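Local coordinates for protein 4-amino-4-deoxychorismate lyase (Legionella pneumophila, PDB 3LUL) that is a pyridoxal-phosphate protein of the class IV aminotransferase family that carries its cofactor covalently bound and assembles from two chains, at residues Ile127-Asp132 / Tyr145-Ile150; Leu164-Glu169 / Leu222-Ile227; Asn170-Thr175 / Tyr189-Glu194. One frame throughout, in Å; residues are numbered along the deposited sequence. Where two conformers were deposited one is given.

Contact 1 of 3, residues Ile127-Asp132 / Tyr145-Ile150; sequences INWLRD and YLEAII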
loop_
_atom_site.group_PDB
_atom_site.type_symbol
_atom_site.label_atom_id
_atom_site.label_comp_id
_atom_site.label_asym_id
_atom_site.label_seq_id
_atom_site.Cartn_x
_atom_site.Cartn_y
_atom_site.Cartn_z
ATOM N N ILE B 127 -12.777 -4.484 11.675
ATOM C CA ILE B 127 -11.468 -5.085 11.501
ATOM C C ILE B 127 -10.677 -5.012 12.822
ATOM O O ILE B 127 -10.743 -4.013 13.543
ATOM C CB ILE B 127 -10.759 -4.352 10.341
ATOM C CG1 ILE B 127 -11.433 -4.738 8.994
ATOM C CG2 ILE B 127 -9.272 -4.601 10.325
ATOM C CD1 ILE B 127 -11.204 -6.149 8.486
ATOM N N ASN B 128 -9.896 -6.051 13.097
ATOM C CA ASN B 128 -9.187 -6.178 14.383
ATOM C C ASN B 128 -7.886 -5.367 14.442
ATOM O O ASN B 128 -7.495 -4.886 15.497
ATOM C CB ASN B 128 -8.884 -7.649 14.730
ATOM C CG ASN B 128 -7.935 -8.303 13.759
ATOM O OD1 ASN B 128 -8.168 -8.300 12.547
ATOM N ND2 ASN B 128 -6.844 -8.866 14.286
ATOM N N TRP B 129 -7.189 -5.245 13.331
ATOM C CA TRP B 129 -5.985 -4.423 13.346
ATOM C C TRP B 129 -6.357 -2.920 13.295
ATOM O O TRP B 129 -7.389 -2.528 12.689
ATOM C CB TRP B 129 -5.012 -4.837 12.246
ATOM C CG TRP B 129 -5.420 -4.522 10.840
ATOM C CD1 TRP B 129 -5.272 -3.337 10.192
ATOM C CD2 TRP B 129 -5.970 -5.435 9.876
ATOM N NE1 TRP B 129 -5.730 -3.445 8.915
ATOM C CE2 TRP B 129 -6.134 -4.733 8.688
ATOM C CE3 TRP B 129 -6.331 -6.783 9.912
ATOM C CZ2 TRP B 129 -6.679 -5.320 7.527
ATOM C CZ3 TRP B 129 -6.864 -7.369 8.723
ATOM C CH2 TRP B 129 -7.033 -6.631 7.579
ATOM N N LEU B 130 -5.532 -2.095 13.961
ATOM C CA LEU B 130 -5.774 -0.654 14.085
ATOM C C LEU B 130 -4.816 0.179 13.233
ATOM O O LEU B 130 -3.707 -0.251 12.948
ATOM C CB LEU B 130 -5.698 -0.244 15.543
ATOM C CG LEU B 130 -6.602 -1.045 16.522
ATOM C CD1 LEU B 130 -6.392 -0.550 17.991
ATOM C CD2 LEU B 130 -8.081 -1.015 16.167
ATOM N N ARG B 131 -5.249 1.388 12.887
ATOM C CA ARG B 131 -4.460 2.351 12.111
ATOM C C ARG B 131 -4.026 3.512 12.989
ATOM O O ARG B 131 -4.811 4.046 13.758
ATOM C CB ARG B 131 -5.261 2.908 10.932
ATOM C CG ARG B 131 -5.620 1.883 9.915
ATOM C CD ARG B 131 -6.634 2.383 8.863
ATOM N NE ARG B 131 -6.753 1.376 7.810
ATOM C CZ ARG B 131 -7.538 1.529 6.741
ATOM N NH1 ARG B 131 -8.273 2.624 6.614
ATOM N NH2 ARG B 131 -7.578 0.596 5.803
ATOM N N ASP B 132 -2.774 3.928 12.853
ATOM C CA ASP B 132 -2.309 5.163 13.486
ATOM C C ASP B 132 -2.841 6.327 12.674
ATOM O O ASP B 132 -2.571 6.452 11.495
ATOM C CB ASP B 132 -0.777 5.218 13.528
ATOM C CG ASP B 132 -0.247 6.258 14.494
ATOM O OD1 ASP B 132 -0.945 7.259 14.731
ATOM O OD2 ASP B 132 0.870 6.074 15.020
ATOM N N TYR B 145 -3.888 -0.275 -1.980
ATOM C CA TYR B 145 -5.155 -0.747 -1.410
ATOM C C TYR B 145 -5.173 -2.210 -0.991
ATOM O O TYR B 145 -6.245 -2.744 -0.701
ATOM C CB TYR B 145 -6.350 -0.391 -2.343
ATOM C CG TYR B 145 -6.987 0.969 -1.930
ATOM C CD1 TYR B 145 -6.183 2.082 -1.702
ATOM C CD2 TYR B 145 -8.364 1.115 -1.745
ATOM C CE1 TYR B 145 -6.722 3.353 -1.312
ATOM C CE2 TYR B 145 -8.928 2.377 -1.354
ATOM C CZ TYR B 145 -8.094 3.487 -1.138
ATOM O OH TYR B 145 -8.566 4.730 -0.739
ATOM N N LEU B 146 -4.022 -2.888 -0.932
ATOM C CA LEU B 146 -4.046 -4.291 -0.504
ATOM C C LEU B 146 -4.688 -4.504 0.864
ATOM O O LEU B 146 -5.420 -5.496 1.067
ATOM C CB LEU B 146 -2.657 -4.919 -0.547
ATOM C CG LEU B 146 -2.538 -6.424 -0.336
ATOM C CD1 LEU B 146 -3.482 -7.305 -1.223
ATOM C CD2 LEU B 146 -1.051 -6.843 -0.516
ATOM N N GLU B 147 -4.410 -3.576 1.791
ATOM C CA GLU B 147 -4.990 -3.646 3.120
ATOM C C GLU B 147 -6.525 -3.713 3.043
ATOM O O GLU B 147 -7.170 -4.542 3.728
ATOM C CB GLU B 147 -4.542 -2.470 3.970
ATOM C CG GLU B 147 -4.991 -2.586 5.406
ATOM C CD GLU B 147 -4.650 -1.370 6.248
ATOM O OE1 GLU B 147 -3.601 -0.717 6.029
ATOM O OE2 GLU B 147 -5.442 -1.131 7.172
ATOM N N ALA B 148 -7.083 -2.829 2.212
ATOM C CA ALA B 148 -8.508 -2.762 1.959
ATOM C C ALA B 148 -9.027 -4.030 1.309
ATOM O O ALA B 148 -10.089 -4.525 1.666
ATOM C CB ALA B 148 -8.868 -1.538 1.095
ATOM N N ILE B 149 -8.286 -4.545 0.353
ATOM C CA ILE B 149 -8.644 -5.803 -0.317
ATOM C C ILE B 149 -8.720 -6.952 0.681
ATOM O O ILE B 149 -9.708 -7.686 0.709
ATOM C CB ILE B 149 -7.634 -6.147 -1.470
ATOM C CG1 ILE B 149 -7.790 -5.132 -2.608
ATOM C CG2 ILE B 149 -7.863 -7.589 -1.986
ATOM C CD1 ILE B 149 -6.662 -5.190 -3.626
ATOM N N ILE B 150 -7.695 -7.105 1.505
ATOM C CA ILE B 150 -7.670 -8.189 2.501
ATOM C C ILE B 150 -8.888 -8.063 3.472
ATOM O O ILE B 150 -9.594 -9.038 3.728
ATOM C CB ILE B 150 -6.319 -8.198 3.269
ATOM C CG1 ILE B 150 -5.144 -8.546 2.312
ATOM C CG2 ILE B 150 -6.382 -9.176 4.492
ATOM C CD1 ILE B 150 -3.774 -8.370 2.965
#
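The carboxylate of E147 sits between the side chains of W129 and R131, which approach its OE2 from opposite faces. The indole NE1 of W129 donates to E147 OE2 over 2.9 Å in a nearly straight bond (166° at the hydrogen), with the oxygen close to the ring plane. R131 comes from the other face: its NE donates to E147 OE2 at 2.9 Å, while its NH2 adds a weak bond of 3.1 Å to E147 OE2. The oxygen lies in the guanidinium plane, yet the guanidinium and carboxylate planes stand 80° apart, so this salt bridge rests on one oxygen. OE1 is bonded to the hydroxyl of Y138 and, weakly, to N135 of the second subunit.

Glutamate suits the place because its chain, with CG anti to the backbone N (chi1 -173°) and extended beyond, carries the charge from the helix across to the strand. Several donors then probably stabilise the buried carboxylate as an anion. Tryptophan adds apolar bulk: its CH2 meets CG2 of I150 at 4.1 Å, while CG2 of I127 rests over one ring face.

The contact thus fastens the start of helix 146-157 to the end of strand 122-131. Y145, the N-cap residue, bonds through its hydroxyl to O3 of the pyridoxal-phosphate-modified lysine at position 141, placing this junction beside the cofactor site of the class IV aminotransferase fold.

Contact 2 of 3, residues Leu164-Glu169 / Leu222-Ile227; sequences LFFNTE and LTKKRI
An apolar seam packs helix 224-228 on the larger, mixed sheet of this class IV aminotransferase fold, with L164 and F166 of strand 162-167 meeting K224 and I227. Strand alternation sets it up: L164 and F166 both point toward the helix, whereas F165 between them serves the other face, where it makes a cation-pi contact with R131.

L164 and I227 reach for each other tip to tip, CD2 of L164 lying 3.9 Å from CD1 of I227. The leucine has CG anti to its own N (chi1 -173°), which carries its branch out so that CD2 meets the isoleucine. The same CD1 of I227 also approaches the phenyl of F166, 4.1 Å from its CZ. That ring meets the lysine chain as well: CE2 of F166 is 3.9 Å from CB of K224, the two side chains crossing at about a right angle. Lysine fits this border position because its methylenes can pack on the ring while the extended chain takes the ammonium away, to a salt bridge with D249.

Each segment also has a side-chain oxygen that accepts from its own backbone. T223, the N-cap residue, accepts a weak bond at OG1 from the backbone N of R226, 3.3 Å away. On the other segment, OD1 of N167 accepts from the backbone N of E169 at 2.9 Å in an Asx turn.

Strand 162-167 runs between strands 122-131 and 172-175, which add S126 and V172 to the surroundings of F166. F165, on the other face, touches E147 and A151 of helix 146-157.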
loop_
_atom_site.group_PDB
_atom_site.type_symbol
_atom_site.label_atom_id
_atom_site.label_comp_id
_atom_site.label_asym_id
_atom_site.label_seq_id
_atom_site.Cartn_x
_atom_site.Cartn_y
_atom_site.Cartn_z
ATOM N N LEU B 164 -15.018 -2.180 8.335
ATOM C CA LEU B 164 -14.885 -0.915 9.020
ATOM C C LEU B 164 -13.602 -0.895 9.864
ATOM O O LEU B 164 -13.344 -1.805 10.683
ATOM C CB LEU B 164 -16.092 -0.682 9.915
ATOM C CG LEU B 164 -16.199 0.665 10.594
ATOM C CD1 LEU B 164 -16.418 1.820 9.582
ATOM C CD2 LEU B 164 -17.394 0.600 11.601
ATOM N N PHE B 165 -12.790 0.128 9.640
ATOM C CA PHE B 165 -11.537 0.332 10.363
ATOM C C PHE B 165 -11.650 1.339 11.516
ATOM O O PHE B 165 -12.408 2.327 11.459
ATOM C CB PHE B 165 -10.439 0.813 9.423
ATOM C CG PHE B 165 -10.222 -0.090 8.254
ATOM C CD1 PHE B 165 -9.354 -1.176 8.340
ATOM C CD2 PHE B 165 -10.877 0.130 7.069
ATOM C CE1 PHE B 165 -9.118 -2.021 7.253
ATOM C CE2 PHE B 165 -10.661 -0.721 5.957
ATOM C CZ PHE B 165 -9.785 -1.812 6.063
ATOM N N PHE B 166 -10.840 1.059 12.525
ATOM C CA PHE B 166 -10.634 1.871 13.694
ATOM C C PHE B 166 -9.155 2.309 13.827
ATOM O O PHE B 166 -8.225 1.636 13.315
ATOM C CB PHE B 166 -11.069 1.097 14.915
ATOM C CG PHE B 166 -12.571 0.840 14.972
ATOM C CD1 PHE B 166 -13.155 -0.144 14.181
ATOM C CD2 PHE B 166 -13.389 1.594 15.807
ATOM C CE1 PHE B 166 -14.568 -0.351 14.207
ATOM C CE2 PHE B 166 -14.778 1.372 15.837
ATOM C CZ PHE B 166 -15.345 0.402 15.046
ATOM N N ASN B 167 -8.952 3.460 14.465
ATOM C CA ASN B 167 -7.605 3.943 14.732
ATOM C C ASN B 167 -7.113 3.407 16.085
ATOM O O ASN B 167 -7.861 2.709 16.796
ATOM C CB ASN B 167 -7.444 5.481 14.572
ATOM C CG ASN B 167 -8.196 6.298 15.601
ATOM O OD1 ASN B 167 -8.485 5.834 16.698
ATOM N ND2 ASN B 167 -8.470 7.563 15.253
ATOM N N THR B 168 -5.853 3.696 16.410
ATOM C CA THR B 168 -5.232 3.208 17.643
ATOM C C THR B 168 -5.735 3.905 18.916
ATOM O O THR B 168 -5.385 3.500 20.029
ATOM C CB THR B 168 -3.666 3.256 17.544
ATOM O OG1 THR B 168 -3.263 4.603 17.295
ATOM C CG2 THR B 168 -3.149 2.336 16.414
ATOM N N GLU B 169 -6.623 4.896 18.764
ATOM C CA GLU B 169 -7.350 5.483 19.892
ATOM C C GLU B 169 -8.754 4.870 20.002
ATOM O O GLU B 169 -9.574 5.379 20.738
ATOM C CB GLU B 169 -7.425 7.014 19.732
ATOM C CG GLU B 169 -6.029 7.680 19.762
ATOM C CD GLU B 169 -6.032 9.141 19.311
ATOM O OE1 GLU B 169 -7.070 9.639 18.825
ATOM O OE2 GLU B 169 -4.981 9.808 19.422
ATOM N N LEU B 222 -15.515 9.140 17.312
ATOM C CA LEU B 222 -16.634 8.239 17.605
ATOM C C LEU B 222 -16.119 6.871 18.013
ATOM O O LEU B 222 -15.320 6.268 17.303
ATOM C CB LEU B 222 -17.524 8.088 16.381
ATOM C CG LEU B 222 -18.321 9.312 15.943
ATOM C CD1 LEU B 222 -18.747 9.191 14.488
ATOM C CD2 LEU B 222 -19.518 9.519 16.873
ATOM N N THR B 223 -16.572 6.387 19.165
ATOM C CA THR B 223 -16.218 5.032 19.627
ATOM C C THR B 223 -17.148 4.001 18.964
ATOM O O THR B 223 -18.173 4.367 18.345
ATOM C CB THR B 223 -16.381 4.938 21.143
ATOM O OG1 THR B 223 -17.738 5.239 21.450
ATOM C CG2 THR B 223 -15.486 5.945 21.854
ATOM N N LYS B 224 -16.831 2.718 19.130
ATOM C CA LYS B 224 -17.668 1.633 18.590
ATOM C C LYS B 224 -19.051 1.658 19.263
ATOM O O LYS B 224 -20.072 1.407 18.618
ATOM C CB LYS B 224 -17.013 0.266 18.778
ATOM C CG LYS B 224 -17.746 -0.865 18.070
ATOM C CD LYS B 224 -16.988 -2.180 18.175
ATOM C CE LYS B 224 -17.709 -3.270 17.405
ATOM N NZ LYS B 224 -17.379 -4.643 17.896
ATOM N N LYS B 225 -19.052 2.000 20.543
ATOM C CA LYS B 225 -20.281 2.128 21.315
ATOM C C LYS B 225 -21.214 3.198 20.742
ATOM O O LYS B 225 -22.425 3.006 20.749
ATOM C CB LYS B 225 -19.982 2.413 22.788
ATOM C CG LYS B 225 -21.263 2.492 23.659
ATOM C CD LYS B 225 -20.968 2.686 25.138
ATOM C CE LYS B 225 -22.211 3.210 25.894
ATOM N NZ LYS B 225 -23.480 2.517 25.519
ATOM N N ARG B 226 -20.676 4.315 20.250
ATOM C CA ARG B 226 -21.518 5.317 19.548
ATOM C C ARG B 226 -22.224 4.757 18.336
ATOM O O ARG B 226 -23.394 5.092 18.084
ATOM C CB ARG B 226 -20.716 6.543 19.115
ATOM C CG ARG B 226 -20.176 7.373 20.244
ATOM C CD ARG B 226 -21.260 7.928 21.115
ATOM N NE ARG B 226 -22.274 8.656 20.353
ATOM C CZ ARG B 226 -22.243 9.960 20.063
ATOM N NH1 ARG B 226 -21.237 10.735 20.463
ATOM N NH2 ARG B 226 -23.244 10.501 19.363
ATOM N N ILE B 227 -21.531 3.922 17.565
ATOM C CA ILE B 227 -22.133 3.314 16.381
ATOM C C ILE B 227 -23.227 2.351 16.811
ATOM O O ILE B 227 -24.357 2.395 16.293
ATOM C CB ILE B 227 -21.106 2.554 15.507
ATOM C CG1 ILE B 227 -19.950 3.449 15.124
ATOM C CG2 ILE B 227 -21.732 2.050 14.242
ATOM C CD1 ILE B 227 -18.740 2.643 14.582
#

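Contact 3 of 3, residues Asn170-Thr175 / Tyr189-Glu194; sequences NHVTET and YTPRVE
A backbone psi of -81° at T173 departs from the usual strand value and brings its carbonyl oxygen round to the same neighbour as that of V172, the ring of P191. In a regular strand successive carbonyls would point to alternate sides; here CG of P191 lies 3.4 Å from O of V172 and 3.6 Å from O of T173. The ring's CB is also 3.5 Å from O of V172.

These are van der Waals contacts between ring CH2 groups and peptide oxygens, and no hydrogen bond joins the two segments. Proline suits the spot because its compact ring points at the strand as one rigid block. Its phi of -56° and psi of 147° keep the chain extended as it leaves the strand. V172 adds a tentative apolar touch, as it was modelled in two conformers. The CB of T173 points away from the proline, and its OG1 bonds weakly to O of F165.

P191 follows the end of strand 187-190, which pairs with strands 179-184 and 217-219, and its own carbonyl accepts from R203 of helix 201-212. Across the contact, strand 172-175 is paired antiparallel with strand 162-167, while V172 also shares a backbone bond with L222.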
loop_
_atom_site.group_PDB
_atom_site.type_symbol
_atom_site.label_atom_id
_atom_site.label_comp_id
_atom_site.label_asym_id
_atom_site.label_seq_id
_atom_site.Cartn_x
_atom_site.Cartn_y
_atom_site.Cartn_z
ATOM N N ASN B 170 -8.991 3.766 19.279
ATOM C CA ASN B 170 -10.281 3.066 19.214
ATOM C C ASN B 170 -11.426 3.926 18.719
ATOM O O ASN B 170 -12.577 3.729 19.109
ATOM C CB ASN B 170 -10.615 2.416 20.540
ATOM C CG ASN B 170 -9.539 1.472 20.983
ATOM O OD1 ASN B 170 -8.891 1.707 21.993
ATOM N ND2 ASN B 170 -9.333 0.405 20.222
ATOM N N HIS B 171 -11.118 4.840 17.808
ATOM C CA HIS B 171 -12.154 5.650 17.167
ATOM C C HIS B 171 -12.337 5.164 15.727
ATOM O O HIS B 171 -11.371 4.795 15.050
ATOM C CB HIS B 171 -11.808 7.126 17.213
ATOM C CG HIS B 171 -11.759 7.691 18.600
ATOM N ND1 HIS B 171 -10.780 8.574 19.003
ATOM C CD2 HIS B 171 -12.553 7.489 19.677
ATOM C CE1 HIS B 171 -10.972 8.893 20.270
ATOM N NE2 HIS B 171 -12.040 8.248 20.705
ATOM N N VAL B 172 -13.596 5.126 15.295
ATOM C CA VAL B 172 -13.999 4.766 13.928
ATOM C C VAL B 172 -13.343 5.688 12.901
ATOM O O VAL B 172 -13.270 6.894 13.128
ATOM C CB VAL B 172 -15.538 4.942 13.744
ATOM C CG1 VAL B 172 -15.984 4.424 12.364
ATOM C CG2 VAL B 172 -16.315 4.261 14.859
ATOM N N THR B 173 -12.889 5.153 11.784
ATOM C CA THR B 173 -12.397 5.975 10.674
ATOM C C THR B 173 -13.364 5.852 9.474
ATOM O O THR B 173 -14.229 6.700 9.294
ATOM C CB THR B 173 -10.924 5.691 10.319
ATOM O OG1 THR B 173 -10.724 4.318 9.886
ATOM C CG2 THR B 173 -10.086 5.984 11.538
ATOM N N GLU B 174 -13.238 4.781 8.706
ATOM C CA GLU B 174 -13.957 4.632 7.437
ATOM C C GLU B 174 -13.979 3.179 7.054
ATOM O O GLU B 174 -13.366 2.355 7.736
ATOM C CB GLU B 174 -13.219 5.441 6.365
ATOM C CG GLU B 174 -11.817 4.953 6.154
ATOM C CD GLU B 174 -10.935 5.918 5.395
ATOM O OE1 GLU B 174 -11.428 6.970 4.949
ATOM O OE2 GLU B 174 -9.758 5.567 5.201
ATOM N N THR B 175 -14.676 2.846 5.964
ATOM C CA THR B 175 -14.608 1.505 5.413
ATOM C C THR B 175 -13.498 1.349 4.354
ATOM O O THR B 175 -12.604 2.192 4.242
ATOM C CB THR B 175 -15.991 1.051 4.814
ATOM O OG1 THR B 175 -16.246 1.733 3.585
ATOM C CG2 THR B 175 -17.137 1.266 5.847
ATOM N N TYR B 189 -23.539 12.637 12.890
ATOM C CA TYR B 189 -22.174 12.567 13.409
ATOM C C TYR B 189 -21.281 11.866 12.358
ATOM O O TYR B 189 -21.740 10.973 11.627
ATOM C CB TYR B 189 -22.134 11.785 14.718
ATOM C CG TYR B 189 -22.940 12.383 15.840
ATOM C CD1 TYR B 189 -24.298 12.075 15.992
ATOM C CD2 TYR B 189 -22.365 13.263 16.739
ATOM C CE1 TYR B 189 -25.068 12.652 17.038
ATOM C CE2 TYR B 189 -23.107 13.815 17.785
ATOM C CZ TYR B 189 -24.457 13.507 17.921
ATOM O OH TYR B 189 -25.174 14.016 18.936
ATOM N N THR B 190 -20.031 12.289 12.267
ATOM C CA THR B 190 -19.075 11.663 11.371
ATOM C C THR B 190 -17.653 11.858 11.921
ATOM O O THR B 190 -17.388 12.837 12.608
ATOM C CB THR B 190 -19.230 12.220 9.945
ATOM O OG1 THR B 190 -18.593 11.345 9.031
ATOM C CG2 THR B 190 -18.671 13.660 9.806
ATOM N N PRO B 191 -16.767 10.878 11.703
ATOM C CA PRO B 191 -15.404 11.060 12.217
ATOM C C PRO B 191 -14.733 12.332 11.707
ATOM O O PRO B 191 -15.002 12.778 10.572
ATOM C CB PRO B 191 -14.698 9.798 11.695
ATOM C CG PRO B 191 -15.742 8.768 11.812
ATOM C CD PRO B 191 -16.988 9.477 11.300
ATOM N N ARG B 192 -13.878 12.921 12.547
ATOM C CA ARG B 192 -13.078 14.093 12.198
ATOM C C ARG B 192 -12.015 13.746 11.169
ATOM O O ARG B 192 -11.542 12.602 11.127
ATOM C CB ARG B 192 -12.343 14.604 13.441
ATOM C CG ARG B 192 -13.198 15.085 14.558
ATOM C CD ARG B 192 -12.328 15.559 15.748
ATOM N NE ARG B 192 -11.287 14.590 16.096
ATOM C CZ ARG B 192 -10.056 14.914 16.476
ATOM N NH1 ARG B 192 -9.704 16.191 16.565
ATOM N NH2 ARG B 192 -9.172 13.964 16.755
ATOM N N VAL B 193 -11.610 14.725 10.352
ATOM C CA VAL B 193 -10.481 14.535 9.445
ATOM C C VAL B 193 -9.252 14.080 10.259
ATOM O O VAL B 193 -8.541 13.201 9.836
ATOM C CB VAL B 193 -10.138 15.808 8.632
ATOM C CG1 VAL B 193 -9.011 15.517 7.643
ATOM C CG2 VAL B 193 -11.343 16.301 7.871
ATOM N N GLU B 194 -9.086 14.635 11.447
ATOM C CA GLU B 194 -7.949 14.322 12.329
ATOM C C GLU B 194 -7.950 12.902 12.911
ATOM O O GLU B 194 -6.936 12.480 13.462
ATOM C CB GLU B 194 -7.890 15.325 13.478
ATOM C CG GLU B 194 -7.692 16.767 13.054
ATOM C CD GLU B 194 -8.951 17.634 13.144
ATOM O OE1 GLU B 194 -10.065 17.182 12.794
ATOM O OE2 GLU B 194 -8.812 18.787 13.584
#

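All three contacts are buried and reach the same mixed sheet, but their chemistry differs. Contact 1 is mainly polar, with a charged group held among donors near the cofactor and the second subunit; contact 2 is apolar, with its lysine at the edge; contact 3 relies on a proline against peptide oxygens, and no second subunit touches its segments. The parallel neighbours 122-131 and 162-167 link contacts 1 and 2, through I127 N to L164 O and R131 O to T168 N. Contacts 2 and 3, with centres about 7 Å apart, share the antiparallel pair 162-167 and 172-175. Between contacts 1 and 3, R131 and E174 form a long, weak ion pair.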